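PDB 2DQ0: serine--tRNA ligase from Pyrococcus horikoshii, which catalyses the ATP-dependent attachment of serine to tRNA(Ser), and probably also to tRNA(Sec), as a class II aminoacyl-tRNA synthetase. Local coordinates for residues G228-E233 and D237-V242; A286-K291 and I296-Q301. One frame throughout, in Å; residues are numbered along the deposited sequence.

Contact 1. Residues G228-E233 and D237-V242; sequences GSTSFE and DVIYKV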
loop_
_atom_site.group_PDB
_atom_site.type_symbol
_atom_site.label_atom_id
_atom_site.label_comp_id
_atom_site.label_asym_id
_atom_site.label_seq_id
_atom_site.Cartn_x
_atom_site.Cartn_y
_atom_site.Cartn_z
ATOM N N GLY A 228 -17.636 -3.525 -7.439
ATOM C CA GLY A 228 -17.824 -3.890 -8.823
ATOM C C GLY A 228 -16.981 -5.098 -9.159
ATOM O O GLY A 228 -17.211 -5.749 -10.177
ATOM N N SER A 229 -16.036 -5.430 -8.280
ATOM C CA SER A 229 -15.107 -6.537 -8.520
ATOM C C SER A 229 -15.289 -7.851 -7.767
ATOM O O SER A 229 -14.794 -8.890 -8.229
ATOM C CB SER A 229 -13.674 -6.051 -8.280
ATOM O OG SER A 229 -13.311 -4.974 -9.131
ATOM N N THR A 230 -15.954 -7.819 -6.613
ATOM C CA THR A 230 -16.165 -9.040 -5.814
ATOM C C THR A 230 -17.475 -9.000 -5.077
ATOM O O THR A 230 -18.297 -8.119 -5.304
ATOM C CB THR A 230 -15.088 -9.272 -4.708
ATOM O OG1 THR A 230 -14.858 -8.051 -3.992
ATOM C CG2 THR A 230 -13.812 -9.775 -5.295
ATOM N N SER A 231 -17.659 -9.961 -4.177
ATOM C CA SER A 231 -18.882 -10.016 -3.403
ATOM C C SER A 231 -18.705 -9.155 -2.162
ATOM O O SER A 231 -17.590 -8.979 -1.653
ATOM C CB SER A 231 -19.236 -11.458 -3.019
ATOM O OG SER A 231 -18.233 -12.041 -2.224
ATOM N N PHE A 232 -19.814 -8.605 -1.696
ATOM C CA PHE A 232 -19.810 -7.734 -0.545
ATOM C C PHE A 232 -19.217 -8.334 0.727
ATOM O O PHE A 232 -18.769 -7.596 1.599
ATOM C CB PHE A 232 -21.231 -7.229 -0.312
ATOM C CG PHE A 232 -21.736 -6.346 -1.418
ATOM C CD1 PHE A 232 -21.158 -5.110 -1.651
ATOM C CD2 PHE A 232 -22.774 -6.755 -2.235
ATOM C CE1 PHE A 232 -21.609 -4.300 -2.682
ATOM C CE2 PHE A 232 -23.229 -5.948 -3.270
ATOM C CZ PHE A 232 -22.648 -4.722 -3.494
ATOM N N GLU A 233 -19.192 -9.661 0.835
ATOM C CA GLU A 233 -18.622 -10.299 2.022
ATOM C C GLU A 233 -17.147 -9.930 2.178
ATOM O O GLU A 233 -16.626 -9.876 3.298
ATOM C CB GLU A 233 -18.758 -11.820 1.950
ATOM C CG GLU A 233 -20.184 -12.315 2.028
ATOM C CD GLU A 233 -20.727 -12.722 0.667
ATOM O OE1 GLU A 233 -20.602 -11.916 -0.284
ATOM O OE2 GLU A 233 -21.277 -13.843 0.549
ATOM N N ASP A 237 -14.232 -9.533 5.329
ATOM C CA ASP A 237 -13.131 -10.478 5.429
ATOM C C ASP A 237 -11.778 -10.160 4.832
ATOM O O ASP A 237 -10.755 -10.535 5.399
ATOM C CB ASP A 237 -13.597 -11.816 4.874
ATOM C CG ASP A 237 -14.756 -12.373 5.653
ATOM O OD1 ASP A 237 -15.505 -13.198 5.090
ATOM O OD2 ASP A 237 -14.913 -11.983 6.836
ATOM N N VAL A 238 -11.751 -9.484 3.693
ATOM C CA VAL A 238 -10.476 -9.223 3.085
ATOM C C VAL A 238 -10.047 -7.769 2.945
ATOM O O VAL A 238 -8.884 -7.445 3.142
ATOM C CB VAL A 238 -10.371 -9.927 1.667
ATOM C CG1 VAL A 238 -11.520 -10.846 1.425
ATOM C CG2 VAL A 238 -10.315 -8.919 0.589
ATOM N N ILE A 239 -10.987 -6.891 2.637
ATOM C CA ILE A 239 -10.665 -5.500 2.365
ATOM C C ILE A 239 -10.570 -4.485 3.487
ATOM O O ILE A 239 -11.475 -4.354 4.298
ATOM C CB ILE A 239 -11.643 -4.978 1.319
ATOM C CG1 ILE A 239 -11.579 -5.886 0.107
ATOM C CG2 ILE A 239 -11.313 -3.541 0.921
ATOM C CD1 ILE A 239 -12.732 -5.652 -0.843
ATOM N N TYR A 240 -9.458 -3.752 3.490
ATOM C CA TYR A 240 -9.190 -2.686 4.458
ATOM C C TYR A 240 -9.714 -1.372 3.891
ATOM O O TYR A 240 -9.485 -1.057 2.709
ATOM C CB TYR A 240 -7.689 -2.463 4.669
ATOM C CG TYR A 240 -6.945 -3.500 5.462
ATOM C CD1 TYR A 240 -7.156 -3.638 6.834
ATOM C CD2 TYR A 240 -5.976 -4.301 4.858
ATOM C CE1 TYR A 240 -6.415 -4.545 7.596
ATOM C CE2 TYR A 240 -5.227 -5.215 5.615
ATOM C CZ TYR A 240 -5.456 -5.329 6.981
ATOM O OH TYR A 240 -4.756 -6.246 7.723
ATOM N N LYS A 241 -10.406 -0.605 4.728
ATOM C CA LYS A 241 -10.882 0.694 4.301
ATOM C C LYS A 241 -10.039 1.734 5.036
ATOM O O LYS A 241 -9.618 1.497 6.176
ATOM C CB LYS A 241 -12.353 0.895 4.643
ATOM C CG LYS A 241 -12.858 2.269 4.205
ATOM C CD LYS A 241 -14.307 2.465 4.551
ATOM C CE LYS A 241 -14.807 3.829 4.117
ATOM N NZ LYS A 241 -14.257 4.891 5.000
ATOM N N VAL A 242 -9.759 2.865 4.390
ATOM C CA VAL A 242 -8.983 3.894 5.067
ATOM C C VAL A 242 -9.966 4.878 5.699
ATOM O O VAL A 242 -10.997 5.217 5.121
ATOM C CB VAL A 242 -7.952 4.611 4.101
ATOM C CG1 VAL A 242 -7.831 3.858 2.817
ATOM C CG2 VAL A 242 -8.323 6.031 3.863
#

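Contact 2. Residues A286-K291 and I296-Q301; sequences AGTAGK and IFRVHQ. With SSA (5'-O-(N-(L-seryl)-sulfamoyl)adenosine), chain G; SO4 (sulfate ion), chain C; SO4 (sulfate ion), chain D.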
loop_
_atom_site.group_PDB
_atom_site.type_symbol
_atom_site.label_atom_id
_atom_site.label_comp_id
_atom_site.label_asym_id
_atom_site.label_seq_id
_atom_site.Cartn_x
_atom_site.Cartn_y
_atom_site.Cartn_z
ATOM N N ALA A 286 -9.254 -11.972 7.655
ATOM C CA ALA A 286 -10.013 -12.024 8.900
ATOM C C ALA A 286 -10.425 -13.435 9.324
ATOM O O ALA A 286 -10.228 -13.820 10.476
ATOM C CB ALA A 286 -11.228 -11.129 8.796
ATOM N N GLY A 287 -10.984 -14.207 8.400
ATOM C CA GLY A 287 -11.394 -15.563 8.730
ATOM C C GLY A 287 -10.358 -16.331 9.542
ATOM O O GLY A 287 -10.697 -17.203 10.338
ATOM N N THR A 288 -9.086 -16.009 9.338
ATOM C CA THR A 288 -7.998 -16.667 10.047
ATOM C C THR A 288 -7.280 -15.651 10.946
ATOM O O THR A 288 -7.677 -14.489 10.997
ATOM C CB THR A 288 -7.018 -17.293 9.038
ATOM O OG1 THR A 288 -5.763 -17.522 9.674
ATOM C CG2 THR A 288 -6.831 -16.384 7.828
ATOM N N ALA A 289 -6.251 -16.085 11.671
ATOM C CA ALA A 289 -5.482 -15.202 12.566
ATOM C C ALA A 289 -4.281 -16.001 13.078
ATOM O O ALA A 289 -3.266 -15.446 13.510
ATOM C CB ALA A 289 -6.363 -14.722 13.756
ATOM N N GLY A 290 -4.430 -17.321 13.001
ATOM C CA GLY A 290 -3.402 -18.248 13.428
ATOM C C GLY A 290 -3.786 -19.658 13.004
ATOM O O GLY A 290 -4.218 -20.463 13.832
ATOM N N LYS A 291 -3.649 -19.960 11.711
ATOM C CA LYS A 291 -3.979 -21.291 11.201
ATOM C C LYS A 291 -2.810 -22.283 11.310
ATOM O O LYS A 291 -2.914 -23.261 12.055
ATOM C CB LYS A 291 -4.465 -21.222 9.745
ATOM C CG LYS A 291 -5.871 -20.660 9.562
ATOM C CD LYS A 291 -6.443 -21.031 8.195
ATOM C CE LYS A 291 -6.817 -22.503 8.131
ATOM N NZ LYS A 291 -7.874 -22.818 9.136
ATOM N N ILE A 296 5.579 -16.338 5.337
ATOM C CA ILE A 296 5.027 -15.449 4.325
ATOM C C ILE A 296 4.066 -16.129 3.367
ATOM O O ILE A 296 3.879 -15.695 2.223
ATOM C CB ILE A 296 6.145 -14.790 3.508
ATOM C CG1 ILE A 296 6.958 -15.851 2.759
ATOM C CG2 ILE A 296 7.016 -13.966 4.412
ATOM C CD1 ILE A 296 8.137 -15.274 1.925
ATOM N N PHE A 297 3.452 -17.201 3.838
ATOM C CA PHE A 297 2.501 -17.928 3.021
ATOM C C PHE A 297 1.142 -17.225 2.993
ATOM O O PHE A 297 0.495 -17.136 1.955
ATOM C CB PHE A 297 2.309 -19.329 3.576
ATOM C CG PHE A 297 1.423 -20.172 2.738
ATOM C CD1 PHE A 297 1.892 -20.705 1.528
ATOM C CD2 PHE A 297 0.091 -20.387 3.104
ATOM C CE1 PHE A 297 1.043 -21.438 0.685
ATOM C CE2 PHE A 297 -0.775 -21.125 2.264
ATOM C CZ PHE A 297 -0.286 -21.649 1.047
ATOM N N ARG A 298 0.702 -16.757 4.153
ATOM C CA ARG A 298 -0.581 -16.087 4.260
ATOM C C ARG A 298 -0.396 -14.878 5.176
ATOM O O ARG A 298 -0.462 -14.973 6.405
ATOM C CB ARG A 298 -1.640 -17.058 4.815
ATOM C CG ARG A 298 -2.968 -16.396 5.116
ATOM C CD ARG A 298 -3.946 -17.360 5.739
ATOM N NE ARG A 298 -4.572 -18.203 4.738
ATOM C CZ ARG A 298 -4.372 -19.511 4.626
ATOM N NH1 ARG A 298 -3.553 -20.138 5.463
ATOM N NH2 ARG A 298 -5.005 -20.192 3.679
ATOM N N VAL A 299 -0.172 -13.733 4.554
ATOM C CA VAL A 299 0.075 -12.525 5.289
ATOM C C VAL A 299 -0.838 -11.385 4.869
ATOM O O VAL A 299 -1.663 -11.510 3.959
ATOM C CB VAL A 299 1.512 -12.112 5.070
ATOM C CG1 VAL A 299 2.437 -13.081 5.785
ATOM C CG2 VAL A 299 1.819 -12.140 3.554
ATOM N N HIS A 300 -0.671 -10.261 5.537
ATOM C CA HIS A 300 -1.473 -9.098 5.240
ATOM C C HIS A 300 -1.049 -8.317 3.983
ATOM O O HIS A 300 -1.894 -7.635 3.366
ATOM C CB HIS A 300 -1.498 -8.188 6.465
ATOM C CG HIS A 300 -2.282 -8.762 7.589
ATOM N ND1 HIS A 300 -3.590 -9.173 7.434
ATOM C CD2 HIS A 300 -1.944 -9.029 8.873
ATOM C CE1 HIS A 300 -4.023 -9.666 8.579
ATOM N NE2 HIS A 300 -3.045 -9.588 9.466
ATOM N N GLN A 301 0.239 -8.389 3.628
ATOM C CA GLN A 301 0.724 -7.709 2.430
ATOM C C GLN A 301 1.680 -8.589 1.642
ATOM O O GLN A 301 2.519 -9.291 2.214
ATOM C CB GLN A 301 1.421 -6.367 2.762
ATOM C CG GLN A 301 2.851 -6.490 3.188
ATOM C CD GLN A 301 3.557 -5.152 3.479
ATOM O OE1 GLN A 301 3.052 -4.315 4.235
ATOM N NE2 GLN A 301 4.756 -4.979 2.911
HETATM N N10 SSA G . -6.973 -11.615 -8.833
HETATM C CA SSA G . -6.942 -13.064 -8.564
HETATM C CB SSA G . -5.943 -13.759 -9.450
HETATM O OG SSA G . -4.591 -13.471 -9.078
HETATM C C9 SSA G . -6.584 -13.405 -7.123
HETATM O O9 SSA G . -6.224 -12.533 -6.336
HETATM N N8 SSA G . -6.702 -14.688 -6.760
HETATM S S1 SSA G . -6.298 -15.151 -5.275
HETATM O O1S SSA G . -7.205 -14.439 -4.387
HETATM O O2S SSA G . -6.288 -16.609 -5.298
HETATM O "O5'" SSA G . -4.845 -14.593 -5.089
HETATM C "C5'" SSA G . -3.833 -14.980 -5.999
HETATM C "C4'" SSA G . -2.646 -15.561 -5.297
HETATM O "O4'" SSA G . -2.048 -14.589 -4.416
HETATM C "C3'" SSA G . -2.858 -16.770 -4.408
HETATM O "O3'" SSA G . -2.980 -17.932 -5.201
HETATM C "C2'" SSA G . -1.537 -16.761 -3.659
HETATM O "O2'" SSA G . -0.432 -17.177 -4.426
HETATM C "C1'" SSA G . -1.410 -15.265 -3.342
HETATM N N9 SSA G . -2.094 -14.852 -2.120
HETATM C C8 SSA G . -3.447 -14.654 -1.892
HETATM N N7 SSA G . -3.724 -14.284 -0.669
HETATM C C5 SSA G . -2.481 -14.238 -0.045
HETATM C C6 SSA G . -2.083 -13.924 1.282
HETATM N N6 SSA G . -2.943 -13.584 2.238
HETATM N N1 SSA G . -0.748 -13.959 1.580
HETATM C C2 SSA G . 0.122 -14.295 0.602
HETATM N N3 SSA G . -0.139 -14.617 -0.686
HETATM C C4 SSA G . -1.468 -14.580 -0.936
HETATM S S SO4 C . -4.126 -11.216 12.515
HETATM O O1 SO4 C . -4.042 -9.837 13.034
HETATM O O2 SO4 C . -2.961 -11.472 11.658
HETATM O O3 SO4 C . -4.126 -12.176 13.637
HETATM O O4 SO4 C . -5.372 -11.371 11.736
HETATM S S SO4 D . -2.470 -23.132 6.662
HETATM O O1 SO4 D . -1.960 -21.746 6.677
HETATM O O2 SO4 D . -1.320 -24.054 6.594
HETATM O O3 SO4 D . -3.261 -23.423 7.877
HETATM O O4 SO4 D . -3.339 -23.303 5.484
#

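Contact 1. Residues G228-E233 and D237-V242
The carbonyl oxygen of Glu233 accepts a hydrogen bond from the backbone nitrogen of Asp237, N to O 3.2 Å, with an angle of 161° at the hydrogen. Donor and acceptor are four positions apart in the sequence, as in one turn of alpha helix, and the bond closes the single turn of helix 234-237. The Asp237 side chain stays close to the same oxygen: with CG turned beside its own backbone nitrogen (chi1 -61°), its OD1 lies 3.9 Å from Glu233 O, near but not bonded to it. The Glu233 side chain leads away from the turn, and its OE1 receives a weak hydrogen bond from Ser231 OG. A second, looser meeting lies deeper, where the end of the buried Ile239 side chain, CD1, comes within 4.5 Å of Thr230 OG1. That hydroxyl has weak hydrogen bonds to Glu226 O and Asp234 OD1, which link it, weakly, to helices 223-227 and 234-237, while Ile239 also packs on Tyr248. Farther along, Lys241 NZ forms a salt bridge with Glu243 of the second subunit. The arrangement is a one-turn helix, 234-237, linking two loops of the class II catalytic core, with Thr230 beside Glu254, which is hydrogen-bonded to the bound seryl-adenylate analogue and is predicted to bind serine.

Contact 2. Residues A286-K291 and I296-Q301
The guanidinium of Arg298 has the Lys291 chain over one face, CD lying 4.1 Å above the plane and displaced toward the rim, while a sulfate ion sits at its edge, in plane. Arg298 NH1 donates to O4 of that sulfate over 3.2 Å in a nearly straight bond (170°). The His300 ring uses its edge likewise: NE2 donates to O2 of another sulfate at 2.9 Å, in the plane of the ring. Contact between the two segments themselves is van der Waals contact, chiefly Thr288 CG2 against Arg298 CD at 3.7 Å. Arg298 reaches it by running out with CG opposite its backbone nitrogen (chi1 173°) and bending at chi3 (-80°), which turns the guanidinium toward the anion. Lys291, poorly ordered, lays the carbons of its chain along this sulfate. With an alanine here in place of Arg298 the guanidinium is gone, which would probably weaken the hold on that sulfate and open a gap beside the Thr288 methyl. Next to the arginine in sequence, the backbone of Val299 pairs with the adenine of the seryl-adenylate analogue: Val299 N donates to N1 at 3.0 Å, and N6 of the base donates to Val299 O, also at 3.0 Å. Both segments belong to the loop joining antiparallel strands 273-282 and 301-311, the motif 2 hairpin of class II synthetases; helix 410-420 borders its 296-301 limb, with Ile414 and Val415 against Ile296 and Arg412 in a cation-pi contact with Phe297.

How the contacts relate
Contact 1 closes before contact 2 opens along the chain, yet the two meet in space, with centres about 16 Å apart. A probable hydrogen bond of 3.1 Å from Ala286 N to Asp237 O fastens the start of the 286-291 loop to the end of the one-turn helix, and Tyr240 OH packs against His300 ND1 at 3.2 Å. The two differ in their distance from the seryl-adenylate analogue: contact 2 touches its adenine directly, whereas contact 1 stands back, the Thr230 side chain about 8 Å from it at the nearest atoms. The pair illustrates a first shell round a ligand with a loop beside it.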